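PDB 2YKF: sensor histidine kinase PdtaS from Mycobacterium tuberculosis, which autophosphorylates on a histidine, probably on binding c-di-GMP, and probably starts a two-component signalling cascade in adaptation to poor nutrient conditions. Local coordinates for residues F39-M44 with C55-P61; A147-C151 with A179-F183; A202-M206 with L279-V283; D254-T259 with T284-R288. All blocks are in the same frame, centred on the assembly; numbering follows the deposited sequence. Where two conformers were deposited one is given.

Contact 1: residues F39-M44 with C55-P61; sequences FADYLM and CVAQCRP
The carboxylate of D41 and the guanidinium of R60 stand almost perpendicular, their planes 81° apart. They sit on the antiparallel beta hairpin of strands 41-47 and 53-59, inside the GAF-domain sheet, R60 just past its second strand. OD1 of D41 reaches the guanidinium obliquely and touches the chain below it, at 3.4 Å from R60 CG. No salt bridge forms between them: R60 NE bonds V68 O, D41 OD1 bonds the hydroxyl of T66, and OD2 takes V67 N. The flat amide of Q58 lies beside L43, with Q58 CD 4.0 Å from L43 CD1. Its two ends are bonded elsewhere, to A72 N and T70 O.

Y42 and C59 form a hydrogen-bonded pair, and L43 faces Q58 in a non-hydrogen-bonded one. M44 is extended through chi1 (-180°) and chi2, which lays SD against V56 CG2 at 3.8 Å. M44, Y42 and C59 turn to the face covered by helix 18-38. At the loop end, the ring of P61 packs on the backbone of A40. On the side of Q58 a water bridges the strands. It donates to D41 OD1 and to C59 O, and it accepts from Q58 NE2 at 3.0 Å.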
loop_
_atom_site.group_PDB
_atom_site.type_symbol
_atom_site.label_atom_id
_atom_site.label_comp_id
_atom_site.label_asym_id
_atom_site.label_seq_id
_atom_site.Cartn_x
_atom_site.Cartn_y
_atom_site.Cartn_z
ATOM N N PHE A 39 -1.959 6.924 -10.508
ATOM C CA PHE A 39 -3.026 7.601 -9.754
ATOM C C PHE A 39 -4.380 7.456 -10.454
ATOM O O PHE A 39 -5.166 8.438 -10.536
ATOM C CB PHE A 39 -2.701 9.115 -9.556
ATOM C CG PHE A 39 -1.338 9.361 -8.998
ATOM C CD1 PHE A 39 -1.134 9.388 -7.627
ATOM C CD2 PHE A 39 -0.244 9.544 -9.823
ATOM C CE1 PHE A 39 0.134 9.578 -7.101
ATOM C CE2 PHE A 39 1.020 9.702 -9.296
ATOM C CZ PHE A 39 1.212 9.750 -7.933
ATOM N N ALA A 40 -4.673 6.254 -10.937
ATOM C CA ALA A 40 -5.797 5.997 -11.842
ATOM C C ALA A 40 -6.410 4.669 -11.603
ATOM O O ALA A 40 -5.707 3.696 -11.199
ATOM C CB ALA A 40 -5.280 6.104 -13.377
ATOM N N ASP A 41 -7.705 4.561 -11.944
ATOM C CA ASP A 41 -8.378 3.302 -12.028
ATOM C C ASP A 41 -8.113 2.550 -13.347
ATOM O O ASP A 41 -7.962 3.179 -14.415
ATOM C CB ASP A 41 -9.898 3.555 -11.963
ATOM C CG ASP A 41 -10.314 4.169 -10.689
ATOM O OD1 ASP A 41 -10.524 3.356 -9.759
ATOM O OD2 ASP A 41 -10.474 5.431 -10.606
ATOM N N TYR A 42 -8.059 1.206 -13.314
ATOM C CA TYR A 42 -8.007 0.475 -14.616
ATOM C C TYR A 42 -9.092 -0.545 -14.645
ATOM O O TYR A 42 -9.418 -1.195 -13.578
ATOM C CB TYR A 42 -6.653 -0.276 -14.796
ATOM C CG TYR A 42 -5.518 0.661 -15.160
ATOM C CD1 TYR A 42 -4.813 1.364 -14.173
ATOM C CD2 TYR A 42 -5.169 0.869 -16.528
ATOM C CE1 TYR A 42 -3.815 2.283 -14.522
ATOM C CE2 TYR A 42 -4.184 1.738 -16.892
ATOM C CZ TYR A 42 -3.471 2.418 -15.886
ATOM O OH TYR A 42 -2.457 3.238 -16.263
ATOM N N LEU A 43 -9.614 -0.792 -15.843
ATOM C CA LEU A 43 -10.509 -1.887 -16.034
ATOM C C LEU A 43 -9.884 -2.769 -17.096
ATOM O O LEU A 43 -9.279 -2.249 -17.970
ATOM C CB LEU A 43 -11.851 -1.371 -16.518
ATOM C CG LEU A 43 -12.953 -1.069 -15.505
ATOM C CD1 LEU A 43 -12.571 -0.290 -14.341
ATOM C CD2 LEU A 43 -14.123 -0.381 -16.238
ATOM N N MET A 44 -10.076 -4.078 -17.023
ATOM C CA MET A 44 -9.570 -4.980 -18.039
ATOM C C MET A 44 -10.743 -5.539 -18.847
ATOM O O MET A 44 -11.661 -6.090 -18.294
ATOM C CB MET A 44 -8.839 -6.150 -17.411
ATOM C CG MET A 44 -8.290 -7.121 -18.471
ATOM S SD MET A 44 -7.469 -8.569 -17.706
ATOM C CE MET A 44 -5.894 -7.787 -17.511
ATOM N N CYS A 55 -15.993 -6.817 -19.115
ATOM C CA CYS A 55 -14.972 -6.366 -18.115
ATOM C C CYS A 55 -14.727 -7.525 -17.130
ATOM O O CYS A 55 -15.672 -8.028 -16.457
ATOM C CB CYS A 55 -15.428 -5.119 -17.355
ATOM S SG CYS A 55 -14.260 -4.629 -16.001
ATOM N N VAL A 56 -13.464 -7.973 -17.034
ATOM C CA VAL A 56 -13.156 -9.174 -16.282
ATOM C C VAL A 56 -12.300 -8.842 -15.024
ATOM O O VAL A 56 -12.091 -9.731 -14.222
ATOM C CB VAL A 56 -12.389 -10.253 -17.122
ATOM C CG1 VAL A 56 -13.287 -10.831 -18.289
ATOM C CG2 VAL A 56 -11.143 -9.628 -17.716
ATOM N N ALA A 57 -11.868 -7.591 -14.857
ATOM C CA ALA A 57 -11.066 -7.219 -13.667
ATOM C C ALA A 57 -11.025 -5.752 -13.571
ATOM O O ALA A 57 -11.239 -5.034 -14.576
ATOM C CB ALA A 57 -9.605 -7.803 -13.688
ATOM N N GLN A 58 -10.757 -5.264 -12.344
ATOM C CA GLN A 58 -10.755 -3.866 -12.109
ATOM C C GLN A 58 -9.776 -3.574 -10.960
ATOM O O GLN A 58 -9.696 -4.371 -9.974
ATOM C CB GLN A 58 -12.171 -3.486 -11.635
ATOM C CG GLN A 58 -12.289 -1.999 -11.108
ATOM C CD GLN A 58 -13.761 -1.674 -10.799
ATOM O OE1 GLN A 58 -14.608 -2.564 -10.814
ATOM N NE2 GLN A 58 -14.059 -0.412 -10.545
ATOM N N CYS A 59 -9.042 -2.503 -11.050
ATOM C CA CYS A 59 -8.192 -2.065 -9.938
ATOM C C CYS A 59 -8.425 -0.600 -9.608
ATOM O O CYS A 59 -8.633 0.203 -10.525
ATOM C CB CYS A 59 -6.710 -2.270 -10.314
ATOM S SG CYS A 59 -5.531 -2.263 -8.932
ATOM N N ARG A 60 -8.362 -0.222 -8.350
ATOM C CA ARG A 60 -8.326 1.184 -8.042
ATOM C C ARG A 60 -6.960 1.609 -7.538
ATOM O O ARG A 60 -6.272 0.832 -6.904
ATOM C CB ARG A 60 -9.387 1.534 -6.972
ATOM C CG ARG A 60 -10.786 1.032 -7.360
ATOM C CD ARG A 60 -11.848 1.507 -6.342
ATOM N NE ARG A 60 -13.170 1.238 -6.960
ATOM C CZ ARG A 60 -13.849 0.124 -6.791
ATOM N NH1 ARG A 60 -13.358 -0.841 -6.011
ATOM N NH2 ARG A 60 -15.045 -0.017 -7.345
ATOM N N PRO A 61 -6.602 2.889 -7.704
ATOM C CA PRO A 61 -5.312 3.320 -7.140
ATOM C C PRO A 61 -5.356 3.454 -5.598
ATOM O O PRO A 61 -6.382 3.848 -5.035
ATOM C CB PRO A 61 -5.118 4.706 -7.760
ATOM C CG PRO A 61 -6.545 5.229 -7.993
ATOM C CD PRO A 61 -7.413 4.005 -8.217
HETATM O O HOH W 1 -11.472 1.033 -10.797
#

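Contact 2: residues A147-C151 with A179-F183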
loop_
_atom_site.group_PDB
_atom_site.type_symbol
_atom_site.label_atom_id
_atom_site.label_comp_id
_atom_site.label_asym_id
_atom_site.label_seq_id
_atom_site.Cartn_x
_atom_site.Cartn_y
_atom_site.Cartn_z
ATOM N N ALA A 147 7.482 11.517 -11.654
ATOM C CA ALA A 147 8.331 10.273 -11.789
ATOM C C ALA A 147 7.451 9.001 -11.837
ATOM O O ALA A 147 7.667 8.055 -12.648
ATOM C CB ALA A 147 9.309 10.189 -10.580
ATOM N N TYR A 148 6.382 9.018 -11.034
ATOM C CA TYR A 148 5.441 7.848 -11.017
ATOM C C TYR A 148 4.715 7.719 -12.356
ATOM O O TYR A 148 4.588 6.603 -12.899
ATOM C CB TYR A 148 4.379 8.057 -9.939
ATOM C CG TYR A 148 4.694 7.647 -8.546
ATOM C CD1 TYR A 148 5.966 7.591 -8.080
ATOM C CD2 TYR A 148 3.649 7.297 -7.676
ATOM C CE1 TYR A 148 6.215 7.179 -6.757
ATOM C CE2 TYR A 148 3.903 6.905 -6.392
ATOM C CZ TYR A 148 5.160 6.871 -5.941
ATOM O OH TYR A 148 5.429 6.494 -4.635
ATOM N N ARG A 149 4.173 8.826 -12.858
ATOM C CA ARG A 149 3.422 8.826 -14.098
ATOM C C ARG A 149 4.305 8.422 -15.276
ATOM O O ARG A 149 3.886 7.672 -16.144
ATOM C CB ARG A 149 2.793 10.198 -14.312
ATOM C CG ARG A 149 1.816 10.595 -13.163
ATOM C CD ARG A 149 1.219 11.972 -13.387
ATOM N NE ARG A 149 -0.007 12.125 -12.597
ATOM C CZ ARG A 149 -0.155 13.001 -11.624
ATOM N NH1 ARG A 149 0.814 13.852 -11.353
ATOM N NH2 ARG A 149 -1.275 13.041 -10.942
ATOM N N LEU A 150 5.542 8.883 -15.273
ATOM C CA LEU A 150 6.513 8.480 -16.340
ATOM C C LEU A 150 6.799 6.984 -16.319
ATOM O O LEU A 150 6.855 6.332 -17.360
ATOM C CB LEU A 150 7.803 9.296 -16.233
ATOM C CG LEU A 150 7.678 10.767 -16.765
ATOM C CD1 LEU A 150 9.001 11.429 -16.387
ATOM C CD2 LEU A 150 7.472 10.832 -18.268
ATOM N N CYS A 151 6.956 6.419 -15.131
ATOM C CA CYS A 151 7.135 4.957 -15.004
ATOM C C CYS A 151 5.874 4.197 -15.443
ATOM O O CYS A 151 5.998 3.145 -16.092
ATOM C CB CYS A 151 7.518 4.635 -13.536
ATOM S SG CYS A 151 8.030 2.871 -13.336
ATOM N N ALA A 179 4.448 0.919 -4.474
ATOM C CA ALA A 179 5.077 2.150 -4.977
ATOM C C ALA A 179 5.250 3.251 -3.882
ATOM O O ALA A 179 6.340 3.817 -3.715
ATOM C CB ALA A 179 4.245 2.681 -6.206
ATOM N N GLY A 180 4.203 3.524 -3.103
ATOM C CA GLY A 180 4.331 4.552 -2.074
ATOM C C GLY A 180 5.375 4.296 -1.014
ATOM O O GLY A 180 5.880 5.260 -0.378
ATOM N N ASP A 181 5.679 3.012 -0.764
ATOM C CA ASP A 181 6.736 2.664 0.199
ATOM C C ASP A 181 8.103 3.265 -0.120
ATOM O O ASP A 181 8.912 3.506 0.788
ATOM C CB ASP A 181 6.856 1.124 0.366
ATOM C CG ASP A 181 5.558 0.492 0.923
ATOM O OD1 ASP A 181 4.778 1.166 1.668
ATOM O OD2 ASP A 181 5.298 -0.691 0.629
ATOM N N GLY A 182 8.436 3.394 -1.411
ATOM C CA GLY A 182 9.760 3.925 -1.769
ATOM C C GLY A 182 9.972 3.595 -3.266
ATOM O O GLY A 182 9.787 2.452 -3.684
ATOM N N PHE A 183 10.344 4.587 -4.040
ATOM C CA PHE A 183 10.421 4.400 -5.494
ATOM C C PHE A 183 11.706 5.015 -5.971
ATOM O O PHE A 183 12.016 6.179 -5.574
ATOM C CB PHE A 183 9.273 5.146 -6.179
ATOM C CG PHE A 183 9.340 5.087 -7.690
ATOM C CD1 PHE A 183 8.941 3.985 -8.345
ATOM C CD2 PHE A 183 9.919 6.130 -8.416
ATOM C CE1 PHE A 183 8.992 3.921 -9.785
ATOM C CE2 PHE A 183 10.014 6.073 -9.797
ATOM C CZ PHE A 183 9.557 4.968 -10.484
HETATM O O HOH W 2 7.423 6.570 -2.911
#
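Y148 and F183 meet in a T-shaped (edge-to-face) stack. It lies at the junction between the GAF domain and the PAS-like region. Y148 belongs to helix 143-161 on the GAF side, and F183 opens the first strand of the PAS-like sheet, just after the 3-10 turn 179-181. The edge of Y148 is turned to the face of F183, with ring centres 5.4 Å apart and planes at 64°. CD1 of Y148 sits above that face, offset toward the rim. The two side chains run past each other in opposite directions, which brings Y148 CE1 to 3.7 Å from F183 CB.

F183 holds CG anti to its backbone N (chi1 176°), and this sends the ring out toward the helix. There C151 meets the end of the ring, with C151 CB 3.7 Å from F183 CZ. C151 SG stands at the ring edge, 5.0 Å from the F183 centroid, a sulfur-aromatic contact. The methyl of A147 adds a looser apolar touch at CE2 of F183. Y194 and A277 of the PAS-like sheet also pack on F183, while L37 of helix 18-38 touches Y148, C151 and A179.

The far end of Y148 reaches the 3-10 turn. Its OH lies 3.0 Å from A179 O, and the methyl of A179 touches the ring near CE2. A bound sulfate, probably from the crystallisation liquor, is also close to Y148. A water lies in the plane of the Y148 ring at its edge, 2.6 Å from OH, and donates a weak bond to G180 O.

Contact 3: residues A202-M206 with L279-V283; sequences AYHRM and LIRDV
Helix 197-205 comes down on strand 272-282 most closely at A202 and D282, whose CA atoms are 5.4 Å apart. The side chain of A202 points at the strand, and its CB rests 3.7 Å from CD1 of I280. The same methyl of I280 is the common point of the apolar contact. It meets CE1 of Y203 at 3.7 Å, approaching the ring obliquely, and it lies more loosely beside SD of M206. I280 is extended, with chi1 at 180° and chi2 at 177°, and this carries CD1 away from the strand, among the side chains of A202, Y203 and M206. M206 in turn places SD over the centre of the Y203 ring, 4.2 Å above its plane.

The fold here is the PAS-like one, an antiparallel five-stranded sheet with helices packed on it. I280 also touches V260 and L262 of the neighbouring strand 258-269. The hydroxyl of Y203 bonds T221.

Nearer the edge of the contact the chains of R205 and D282 cross at about a right angle. D282 OD2 touches R205 CG at 3.4 Å. The charges themselves part: R205 NH2 makes a salt bridge to D71 of the second subunit, and D282 OD1 bonds the hydroxyl of T284.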
loop_
_atom_site.group_PDB
_atom_site.type_symbol
_atom_site.label_atom_id
_atom_site.label_comp_id
_atom_site.label_asym_id
_atom_site.label_seq_id
_atom_site.Cartn_x
_atom_site.Cartn_y
_atom_site.Cartn_z
ATOM N N ALA A 202 14.558 5.289 3.588
ATOM C CA ALA A 202 15.033 3.966 3.790
ATOM C C ALA A 202 16.557 3.913 3.663
ATOM O O ALA A 202 17.228 3.304 4.498
ATOM C CB ALA A 202 14.348 2.990 2.803
ATOM N N TYR A 203 17.120 4.528 2.622
ATOM C CA TYR A 203 18.624 4.514 2.491
ATOM C C TYR A 203 19.309 5.208 3.668
ATOM O O TYR A 203 20.406 4.795 4.057
ATOM C CB TYR A 203 19.092 5.151 1.155
ATOM C CG TYR A 203 19.205 4.093 0.056
ATOM C CD1 TYR A 203 18.049 3.555 -0.580
ATOM C CD2 TYR A 203 20.438 3.576 -0.290
ATOM C CE1 TYR A 203 18.152 2.528 -1.542
ATOM C CE2 TYR A 203 20.550 2.525 -1.257
ATOM C CZ TYR A 203 19.438 2.031 -1.871
ATOM O OH TYR A 203 19.594 1.024 -2.802
ATOM N N HIS A 204 18.708 6.266 4.229
ATOM C CA HIS A 204 19.300 6.867 5.462
ATOM C C HIS A 204 19.294 5.902 6.654
ATOM O O HIS A 204 20.294 5.786 7.384
ATOM C CB HIS A 204 18.552 8.159 5.896
ATOM C CG HIS A 204 18.723 9.283 4.962
ATOM N ND1 HIS A 204 17.797 10.294 4.842
ATOM C CD2 HIS A 204 19.717 9.565 4.076
ATOM C CE1 HIS A 204 18.194 11.136 3.900
ATOM N NE2 HIS A 204 19.362 10.716 3.424
ATOM N N ARG A 205 18.197 5.190 6.845
ATOM C CA ARG A 205 18.138 4.228 7.950
ATOM C C ARG A 205 19.198 3.176 7.708
ATOM O O ARG A 205 19.751 2.635 8.670
ATOM C CB ARG A 205 16.747 3.533 8.017
ATOM C CG ARG A 205 15.578 4.468 8.426
ATOM C CD ARG A 205 16.045 5.337 9.751
ATOM N NE ARG A 205 15.569 6.554 9.279
ATOM C CZ ARG A 205 16.165 7.635 8.882
ATOM N NH1 ARG A 205 17.346 8.154 9.306
ATOM N NH2 ARG A 205 15.326 8.328 8.251
ATOM N N MET A 206 19.427 2.831 6.413
ATOM C CA MET A 206 20.438 1.817 6.049
ATOM C C MET A 206 21.902 2.307 6.223
ATOM O O MET A 206 22.844 1.520 6.068
ATOM C CB MET A 206 20.251 1.390 4.591
ATOM C CG MET A 206 19.087 0.441 4.258
ATOM S SD MET A 206 18.735 0.566 2.452
ATOM C CE MET A 206 19.793 -0.773 1.999
ATOM N N LEU A 279 11.494 -0.685 -6.279
ATOM C CA LEU A 279 10.618 -0.310 -5.137
ATOM C C LEU A 279 11.286 -0.777 -3.868
ATOM O O LEU A 279 11.948 -1.814 -3.847
ATOM C CB LEU A 279 9.264 -0.964 -5.270
ATOM C CG LEU A 279 8.667 -0.870 -6.686
ATOM C CD1 LEU A 279 7.391 -1.697 -6.626
ATOM C CD2 LEU A 279 8.367 0.554 -6.998
ATOM N N ILE A 280 11.206 0.040 -2.836
ATOM C CA ILE A 280 11.863 -0.299 -1.563
ATOM C C ILE A 280 10.939 -0.043 -0.405
ATOM O O ILE A 280 10.183 0.900 -0.416
ATOM C CB ILE A 280 13.221 0.432 -1.405
ATOM C CG1 ILE A 280 13.919 0.068 -0.071
ATOM C CG2 ILE A 280 13.079 1.936 -1.541
ATOM C CD1 ILE A 280 15.325 0.753 0.036
ATOM N N ARG A 281 10.952 -0.943 0.588
ATOM C CA ARG A 281 10.115 -0.701 1.751
ATOM C C ARG A 281 10.998 -0.946 2.977
ATOM O O ARG A 281 11.563 -2.019 3.092
ATOM C CB ARG A 281 8.959 -1.696 1.811
ATOM C CG ARG A 281 8.066 -1.375 3.038
ATOM C CD ARG A 281 6.890 -2.338 3.290
ATOM N NE ARG A 281 6.072 -1.661 4.311
ATOM C CZ ARG A 281 5.124 -2.238 5.074
ATOM N NH1 ARG A 281 4.785 -3.529 4.887
ATOM N NH2 ARG A 281 4.448 -1.472 5.958
ATOM N N ASP A 282 11.130 0.039 3.851
ATOM C CA ASP A 282 11.783 -0.179 5.158
ATOM C C ASP A 282 10.934 -1.092 6.036
ATOM O O ASP A 282 9.824 -0.749 6.506
ATOM C CB ASP A 282 12.066 1.178 5.807
ATOM C CG ASP A 282 12.776 1.042 7.172
ATOM O OD1 ASP A 282 12.874 -0.105 7.659
ATOM O OD2 ASP A 282 13.232 2.084 7.724
ATOM N N VAL A 283 11.391 -2.302 6.247
ATOM C CA VAL A 283 10.613 -3.193 7.090
ATOM C C VAL A 283 11.283 -3.485 8.485
ATOM O O VAL A 283 11.069 -4.513 9.079
ATOM C CB VAL A 283 10.280 -4.496 6.365
ATOM C CG1 VAL A 283 9.405 -4.198 5.139
ATOM C CG2 VAL A 283 11.555 -5.219 5.950
#

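Contact 4: residues D254-T259 with T284-R288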
loop_
_atom_site.group_PDB
_atom_site.type_symbol
_atom_site.label_atom_id
_atom_site.label_comp_id
_atom_site.label_asym_id
_atom_site.label_seq_id
_atom_site.Cartn_x
_atom_site.Cartn_y
_atom_site.Cartn_z
ATOM N N ASP A 254 19.482 -6.894 4.993
ATOM C CA ASP A 254 19.928 -6.152 6.185
ATOM C C ASP A 254 21.063 -5.198 5.846
ATOM O O ASP A 254 22.002 -5.594 5.176
ATOM C CB ASP A 254 20.399 -7.140 7.270
ATOM C CG ASP A 254 19.238 -7.894 7.932
ATOM O OD1 ASP A 254 17.999 -7.682 7.634
ATOM O OD2 ASP A 254 19.570 -8.756 8.755
ATOM N N ALA A 255 20.955 -3.954 6.312
ATOM C CA ALA A 255 21.950 -2.950 6.115
ATOM C C ALA A 255 21.904 -1.990 7.273
ATOM O O ALA A 255 20.864 -1.313 7.513
ATOM C CB ALA A 255 21.679 -2.180 4.839
ATOM N N GLY A 256 23.022 -1.851 7.974
ATOM C CA GLY A 256 23.123 -0.727 8.931
ATOM C C GLY A 256 22.143 -0.767 10.088
ATOM O O GLY A 256 21.708 0.306 10.589
ATOM N N GLY A 257 21.784 -1.975 10.537
ATOM C CA GLY A 257 20.751 -2.101 11.581
ATOM C C GLY A 257 19.311 -2.125 11.034
ATOM O O GLY A 257 18.440 -2.550 11.733
ATOM N N ALA A 258 19.098 -1.671 9.777
ATOM C CA ALA A 258 17.778 -1.643 9.114
ATOM C C ALA A 258 17.581 -2.894 8.238
ATOM O O ALA A 258 18.539 -3.585 7.952
ATOM C CB ALA A 258 17.690 -0.391 8.229
ATOM N N THR A 259 16.343 -3.217 7.874
ATOM C CA THR A 259 16.040 -4.312 6.953
ATOM C C THR A 259 15.115 -3.693 5.927
ATOM O O THR A 259 14.104 -3.059 6.299
ATOM C CB THR A 259 15.288 -5.468 7.626
ATOM O OG1 THR A 259 16.106 -5.983 8.680
ATOM C CG2 THR A 259 14.968 -6.658 6.577
ATOM N N THR A 284 12.157 -2.608 8.905
ATOM C CA THR A 284 12.878 -2.778 10.171
ATOM C C THR A 284 11.936 -3.095 11.341
ATOM O O THR A 284 12.179 -4.064 12.072
ATOM C CB THR A 284 13.678 -1.510 10.473
ATOM O OG1 THR A 284 14.545 -1.242 9.359
ATOM C CG2 THR A 284 14.571 -1.674 11.762
ATOM N N GLU A 285 10.861 -2.308 11.477
ATOM C CA GLU A 285 9.920 -2.451 12.582
ATOM C C GLU A 285 8.754 -3.328 12.190
ATOM O O GLU A 285 7.992 -3.717 13.028
ATOM C CB GLU A 285 9.395 -1.089 13.049
ATOM C CG GLU A 285 10.511 0.016 13.123
ATOM C CD GLU A 285 11.594 -0.334 14.121
ATOM O OE1 GLU A 285 11.275 -1.133 15.031
ATOM O OE2 GLU A 285 12.742 0.131 13.988
ATOM N N VAL A 286 8.580 -3.583 10.901
ATOM C CA VAL A 286 7.463 -4.406 10.444
ATOM C C VAL A 286 7.851 -5.874 10.659
ATOM O O VAL A 286 7.096 -6.633 11.220
ATOM C CB VAL A 286 7.061 -4.095 8.962
ATOM C CG1 VAL A 286 5.896 -4.985 8.537
ATOM C CG2 VAL A 286 6.706 -2.595 8.803
ATOM N N LYS A 287 9.020 -6.239 10.158
ATOM C CA LYS A 287 9.824 -7.414 10.576
ATOM C C LYS A 287 9.660 -7.800 12.057
ATOM O O LYS A 287 9.416 -8.964 12.350
ATOM C CB LYS A 287 11.320 -7.170 10.254
ATOM C CG LYS A 287 12.203 -8.410 10.278
ATOM C CD LYS A 287 13.701 -8.089 10.187
ATOM C CE LYS A 287 14.514 -9.361 10.435
ATOM N NZ LYS A 287 15.953 -9.183 10.043
ATOM N N ARG A 288 9.801 -6.835 12.983
ATOM C CA ARG A 288 9.788 -7.177 14.402
ATOM C C ARG A 288 8.434 -7.016 15.080
ATOM O O ARG A 288 8.110 -7.796 15.975
ATOM C CB ARG A 288 10.881 -6.422 15.170
ATOM C CG ARG A 288 10.668 -4.927 15.313
ATOM C CD ARG A 288 11.986 -4.248 15.693
ATOM N NE ARG A 288 12.696 -4.896 16.804
ATOM C CZ ARG A 288 12.205 -5.047 18.037
ATOM N NH1 ARG A 288 10.968 -4.648 18.328
ATOM N NH2 ARG A 288 12.945 -5.635 18.979
#
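The hydroxyl of T284 accepts a hydrogen bond from the backbone N of T259, at 3.1 Å between OG1 and N and 160° at the hydrogen. The acceptor stands at the start of the short, weakly bonded helix 284-287. The donor is in the second strand of the tight beta hairpin 250-255 and 258-269 of the PAS-like region, just past its turn. A type I' turn from A255 to A258 closes that hairpin, with G256 and G257 at its two central positions. Inside the turn A255 and A258 bond each other both ways, N to O.

T284 OG1 has a second partner in D282 OD1, to which the hydroxyl presumably donates. Two bonds thus fix it, and A258 packs beside it, with CB 3.4 Å from OG1. On the hairpin side, T259 O is bonded by the backbone N of V283. The nearby T284 N is badly angled for that carbonyl.

The second polar group is built on D254. The hydroxyl of T259 donates to D254 OD1 at 2.8 Å, coming from above the carboxylate plane. K287 runs out extended, anti at chi1 (-164°) and straight beyond CG. It crosses T259 at about a right angle, and its CD lies 3.5 Å from T259 OG1. E285 OE1 bonds H25 of the second subunit. At its tip K287 forms a salt bridge, NZ to D254 OD1, at a long 3.5 Å.

The four contacts run from the GAF domain into the PAS-like region of this sensor fragment. Contact 1 touches contact 2 where F39 CZ packs on Y148 CD2 at 3.5 Å, although their centres are about 18 Å apart. Bound sulfate lies near both, about 5 Å from the F39 side chain and about 3 Å from that of Y148. Contact 2 joins contact 3 through the PAS-like sheet: G182 O lies 2.9 Å from I280 N, a probable hydrogen bond. Contacts 3 and 4 are closest, with centres about 8 Å apart, and M206 CE packs on A255 CB at 3.7 Å. The second subunit touches all four. The histidine predicted to be phosphorylated is absent from the model, which stops at the end of contact 4.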